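Terminal oxygenase component of carbazole 1,9a-dioxygenase (Sphingomonas, PDB 3GKQ) probably dihydroxylates carbazole as the terminal oxygenase of a Rieske non-heme iron dioxygenase, taking electrons through its [2Fe-2S] cluster to a mononuclear iron. Local coordinates at residues Glu144-Leu148 with Ala149-Pro153; Gly306-Glu309 with Glu310-Phe314. All blocks are in the same frame, centred on the assembly; numbering follows the deposited sequence.

Interaction 1: Glu144-Leu148 with Ala149-Pro153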
loop_
_atom_site.group_PDB
_atom_site.type_symbol
_atom_site.label_atom_id
_atom_site.label_comp_id
_atom_site.label_asym_id
_atom_site.label_seq_id
_atom_site.Cartn_x
_atom_site.Cartn_y
_atom_site.Cartn_z
ATOM N N GLU A 144 5.372 37.127 -9.512
ATOM C CA GLU A 144 6.757 37.488 -9.775
ATOM C C GLU A 144 7.583 37.209 -8.534
ATOM O O GLU A 144 7.175 37.528 -7.421
ATOM C CB GLU A 144 6.865 38.971 -10.144
ATOM C CG GLU A 144 6.680 39.247 -11.627
ATOM C CD GLU A 144 7.841 38.726 -12.456
ATOM O OE1 GLU A 144 8.982 39.197 -12.241
ATOM O OE2 GLU A 144 7.616 37.846 -13.318
ATOM N N PRO A 145 8.759 36.594 -8.712
ATOM C CA PRO A 145 9.646 36.269 -7.593
ATOM C C PRO A 145 10.212 37.486 -6.872
ATOM O O PRO A 145 10.596 38.471 -7.502
ATOM C CB PRO A 145 10.754 35.452 -8.256
ATOM C CG PRO A 145 10.060 34.812 -9.410
ATOM C CD PRO A 145 9.221 35.943 -9.949
ATOM N N HIS A 146 10.248 37.413 -5.547
ATOM C CA HIS A 146 10.827 38.472 -4.735
ATOM C C HIS A 146 12.290 38.055 -4.623
ATOM O O HIS A 146 12.676 37.027 -5.183
ATOM C CB HIS A 146 10.180 38.503 -3.349
ATOM C CG HIS A 146 9.887 37.144 -2.792
ATOM N ND1 HIS A 146 8.722 36.462 -3.073
ATOM C CD2 HIS A 146 10.621 36.326 -2.001
ATOM C CE1 HIS A 146 8.751 35.282 -2.477
ATOM N NE2 HIS A 146 9.893 35.176 -1.821
ATOM N N ASP A 147 13.099 38.833 -3.911
ATOM C CA ASP A 147 14.516 38.507 -3.750
ATOM C C ASP A 147 14.701 37.198 -2.994
ATOM O O ASP A 147 13.985 36.928 -2.029
ATOM C CB ASP A 147 15.250 39.610 -2.979
ATOM C CG ASP A 147 15.323 40.914 -3.743
ATOM O OD1 ASP A 147 15.860 40.913 -4.871
ATOM O OD2 ASP A 147 14.850 41.943 -3.210
ATOM N N LEU A 148 15.675 36.402 -3.427
ATOM C CA LEU A 148 15.976 35.131 -2.780
ATOM C C LEU A 148 16.326 35.361 -1.313
ATOM O O LEU A 148 16.045 34.517 -0.456
ATOM C CB LEU A 148 17.158 34.444 -3.470
ATOM C CG LEU A 148 17.657 33.167 -2.784
ATOM C CD1 LEU A 148 16.565 32.096 -2.831
ATOM C CD2 LEU A 148 18.922 32.665 -3.472
ATOM N N ALA A 149 16.946 36.506 -1.040
ATOM C CA ALA A 149 17.363 36.869 0.309
ATOM C C ALA A 149 16.212 36.880 1.309
ATOM O O ALA A 149 16.427 36.707 2.510
ATOM C CB ALA A 149 18.054 38.233 0.288
ATOM N N GLU A 150 14.993 37.085 0.821
ATOM C CA GLU A 150 13.828 37.104 1.697
ATOM C C GLU A 150 13.411 35.705 2.149
ATOM O O GLU A 150 12.670 35.567 3.120
ATOM C CB GLU A 150 12.636 37.766 1.001
ATOM C CG GLU A 150 12.668 39.287 0.979
ATOM C CD GLU A 150 11.354 39.887 0.514
ATOM O OE1 GLU A 150 10.305 39.552 1.104
ATOM O OE2 GLU A 150 11.364 40.695 -0.436
ATOM N N ASP A 151 13.884 34.676 1.447
ATOM C CA ASP A 151 13.531 33.295 1.779
ATOM C C ASP A 151 14.641 32.430 2.368
ATOM O O ASP A 151 14.519 31.206 2.395
ATOM C CB ASP A 151 12.950 32.578 0.550
ATOM C CG ASP A 151 11.527 33.006 0.236
ATOM O OD1 ASP A 151 10.819 33.453 1.161
ATOM O OD2 ASP A 151 11.110 32.879 -0.934
ATOM N N VAL A 152 15.726 33.052 2.825
ATOM C CA VAL A 152 16.823 32.309 3.441
ATOM C C VAL A 152 17.208 33.032 4.733
ATOM O O VAL A 152 16.941 34.223 4.883
ATOM C CB VAL A 152 18.053 32.203 2.503
ATOM C CG1 VAL A 152 17.642 31.557 1.186
ATOM C CG2 VAL A 152 18.662 33.580 2.262
ATOM N N PRO A 153 17.831 32.322 5.686
ATOM C CA PRO A 153 18.214 32.968 6.947
ATOM C C PRO A 153 19.172 34.148 6.767
ATOM O O PRO A 153 19.907 34.222 5.782
ATOM C CB PRO A 153 18.865 31.833 7.737
ATOM C CG PRO A 153 18.224 30.594 7.170
ATOM C CD PRO A 153 18.206 30.899 5.694
#
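His146 and Asp151 face each other across a short 3-10 turn, joined by a His-carboxylate hydrogen bond: NE2 of His146 donates to OD2 of Asp151 at 2.7 Å. The oxygen lies 15° off the imidazole plane and is met from above its own carboxylate, ring and carboxylate planes standing nearly perpendicular at 86°. A first torsion of 38° sets the ring between its own backbone N and carbonyl carbon and turned to the carboxylate. Two backbone bonds close the turn: Glu150 N to Asp147 O at 3.0 Å and Asp151 N to Leu148 O at 2.9 Å. Among apolar contacts, CD1 of Leu148 meets CG1 of Val152 at 4.2 Å, both side chains also packing on Phe137, while CB of Glu150 rests 3.9 Å from CD2 of His146. The Glu150 carboxylate turns instead to Arg375. Asp151 also accepts from Trp32 N through OD2 and bonds His31 ND1 through OD1. An alanine at His146 would probably leave the Asp151 carboxylate less firmly fixed and open a gap beside the rings of Trp32 and Phe139. The buried carboxylate is thus satisfied by three partners, His146, Trp32 N and His31, pinning this loop to strand 31-35 of the Rieske domain.

Interaction 2: Gly306-Glu309 with Glu310-Phe314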
loop_
_atom_site.group_PDB
_atom_site.type_symbol
_atom_site.label_atom_id
_atom_site.label_comp_id
_atom_site.label_asym_id
_atom_site.label_seq_id
_atom_site.Cartn_x
_atom_site.Cartn_y
_atom_site.Cartn_z
ATOM N N GLY A 306 38.292 34.188 4.466
ATOM C CA GLY A 306 38.958 35.354 3.907
ATOM C C GLY A 306 39.989 35.056 2.829
ATOM O O GLY A 306 40.595 35.974 2.276
ATOM N N SER A 307 40.198 33.779 2.525
ATOM C CA SER A 307 41.165 33.401 1.503
ATOM C C SER A 307 40.798 32.064 0.877
ATOM O O SER A 307 40.151 31.227 1.509
ATOM C CB SER A 307 42.564 33.306 2.107
ATOM O OG SER A 307 42.657 32.205 2.996
ATOM N N GLU A 308 41.219 31.864 -0.367
ATOM C CA GLU A 308 40.931 30.628 -1.076
ATOM C C GLU A 308 41.619 29.446 -0.396
ATOM O O GLU A 308 41.330 28.287 -0.703
ATOM C CB GLU A 308 41.394 30.746 -2.532
ATOM C CG GLU A 308 41.053 29.545 -3.410
ATOM C CD GLU A 308 39.563 29.231 -3.432
ATOM O OE1 GLU A 308 38.760 30.145 -3.724
ATOM O OE2 GLU A 308 39.198 28.065 -3.158
ATOM N N GLU A 309 42.523 29.736 0.536
ATOM C CA GLU A 309 43.230 28.676 1.241
ATOM C C GLU A 309 42.389 28.124 2.387
ATOM O O GLU A 309 42.267 26.909 2.540
ATOM C CB GLU A 309 44.564 29.177 1.795
ATOM C CG GLU A 309 45.425 28.058 2.372
ATOM C CD GLU A 309 46.639 28.574 3.121
ATOM O OE1 GLU A 309 46.457 29.184 4.198
ATOM O OE2 GLU A 309 47.773 28.374 2.631
ATOM N N GLU A 310 41.824 29.006 3.208
ATOM C CA GLU A 310 40.999 28.530 4.308
ATOM C C GLU A 310 39.657 28.047 3.771
ATOM O O GLU A 310 38.913 27.358 4.466
ATOM C CB GLU A 310 40.813 29.610 5.382
ATOM C CG GLU A 310 40.633 31.022 4.882
ATOM C CD GLU A 310 40.731 32.037 6.011
ATOM O OE1 GLU A 310 41.710 31.972 6.784
ATOM O OE2 GLU A 310 39.836 32.900 6.129
ATOM N N ALA A 311 39.363 28.402 2.523
ATOM C CA ALA A 311 38.134 27.965 1.879
ATOM C C ALA A 311 38.330 26.488 1.552
ATOM O O ALA A 311 37.461 25.660 1.827
ATOM C CB ALA A 311 37.888 28.762 0.607
ATOM N N ARG A 312 39.484 26.163 0.972
ATOM C CA ARG A 312 39.795 24.777 0.632
ATOM C C ARG A 312 39.997 23.981 1.914
ATOM O O ARG A 312 39.801 22.765 1.945
ATOM C CB ARG A 312 41.064 24.689 -0.225
ATOM C CG ARG A 312 40.901 25.187 -1.654
ATOM C CD ARG A 312 42.014 24.645 -2.552
ATOM N NE ARG A 312 43.342 25.055 -2.098
ATOM C CZ ARG A 312 43.796 26.305 -2.141
ATOM N NH1 ARG A 312 43.029 27.273 -2.626
ATOM N NH2 ARG A 312 45.012 26.588 -1.691
ATOM N N SER A 313 40.391 24.684 2.972
ATOM C CA SER A 313 40.616 24.059 4.268
ATOM C C SER A 313 39.278 23.642 4.878
ATOM O O SER A 313 39.133 22.526 5.378
ATOM C CB SER A 313 41.334 25.036 5.202
ATOM O OG SER A 313 41.575 24.444 6.468
ATOM N N PHE A 314 38.303 24.545 4.836
ATOM C CA PHE A 314 36.982 24.248 5.380
ATOM C C PHE A 314 36.344 23.105 4.595
ATOM O O PHE A 314 35.805 22.162 5.173
ATOM C CB PHE A 314 36.088 25.489 5.311
ATOM C CG PHE A 314 34.647 25.219 5.653
ATOM C CD1 PHE A 314 34.312 24.514 6.808
ATOM C CD2 PHE A 314 33.624 25.674 4.827
ATOM C CE1 PHE A 314 32.980 24.262 7.129
ATOM C CE2 PHE A 314 32.287 25.426 5.143
ATOM C CZ PHE A 314 31.967 24.721 6.296
#
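From Gly306 to Phe314 the backbone turns out of a loop into the first turns of helix 308-328, with Ala311 N bonded to Ser307 O, Arg312 N to Glu308 O and Ser313 N to Glu309 O. Ala311 N lies in the carbonyl plane of Ser307, 3.1 Å from Ser307 O; the second bond is longer, 3.3 Å from Arg312 N to Glu308 O. Ser307 is the N-cap: OG of Ser307, placed between its own backbone N and carbonyl carbon (chi1 69°), accepts weakly from two amides of the first turn, Glu310 N at 3.3 Å and Glu309 N at 3.5 Å. Glu310 folds back over the cap: its CG passes 3.0 Å from Ser307 OG, and the extended chain beyond carries OE2 of Glu310 to Gly306 N, a 2.6 Å bond on the anti side of the carboxylate. The glutamate thereby ties the residue before the cap to the helix, and its negative charge sits at the N-terminal end of helix 308-328, where the helix dipole would be expected to favour it.

On another side of the turn, Arg312 bends at chi3 and brings its guanidinium back over the preceding residues. CG of Glu308 meets the guanidinium at its edge, and CA of Glu309 lies over one face. The Glu308 carboxylate, nearly coplanar with the guanidinium, forms only a long salt bridge, Glu308 OE2 to Arg312 NH1 at 3.9 Å. Phe314 turns its ring instead toward the body of the domain, where it packs on Leu301 and Arg303 and meets the His164 ring. This is a serine N-cap at the start of the helix that follows strand 294-304, in the C-terminal catalytic domain that belongs to the Bet v 1-like superfamily.

Both contacts are local, one a 3-10 turn in a loop, the other the start of a helix, and they hold different elements; their centres are about 28 Å apart and their nearest atoms about 15 Å apart, so they do not touch. Interaction 1 is partly buried in the loop between strands 135-140 and 161-170; its ionic and aromatic groups are engaged by strand 31-35, Phe139 and Arg375. Interaction 2 lies on the surface at the head of helix 308-328, where carboxylates and an arginine answer mainly to the backbone and to one another. The contrast is between a buried carboxylate shared with a strand of the Rieske domain and surface groups gathered round a helix end.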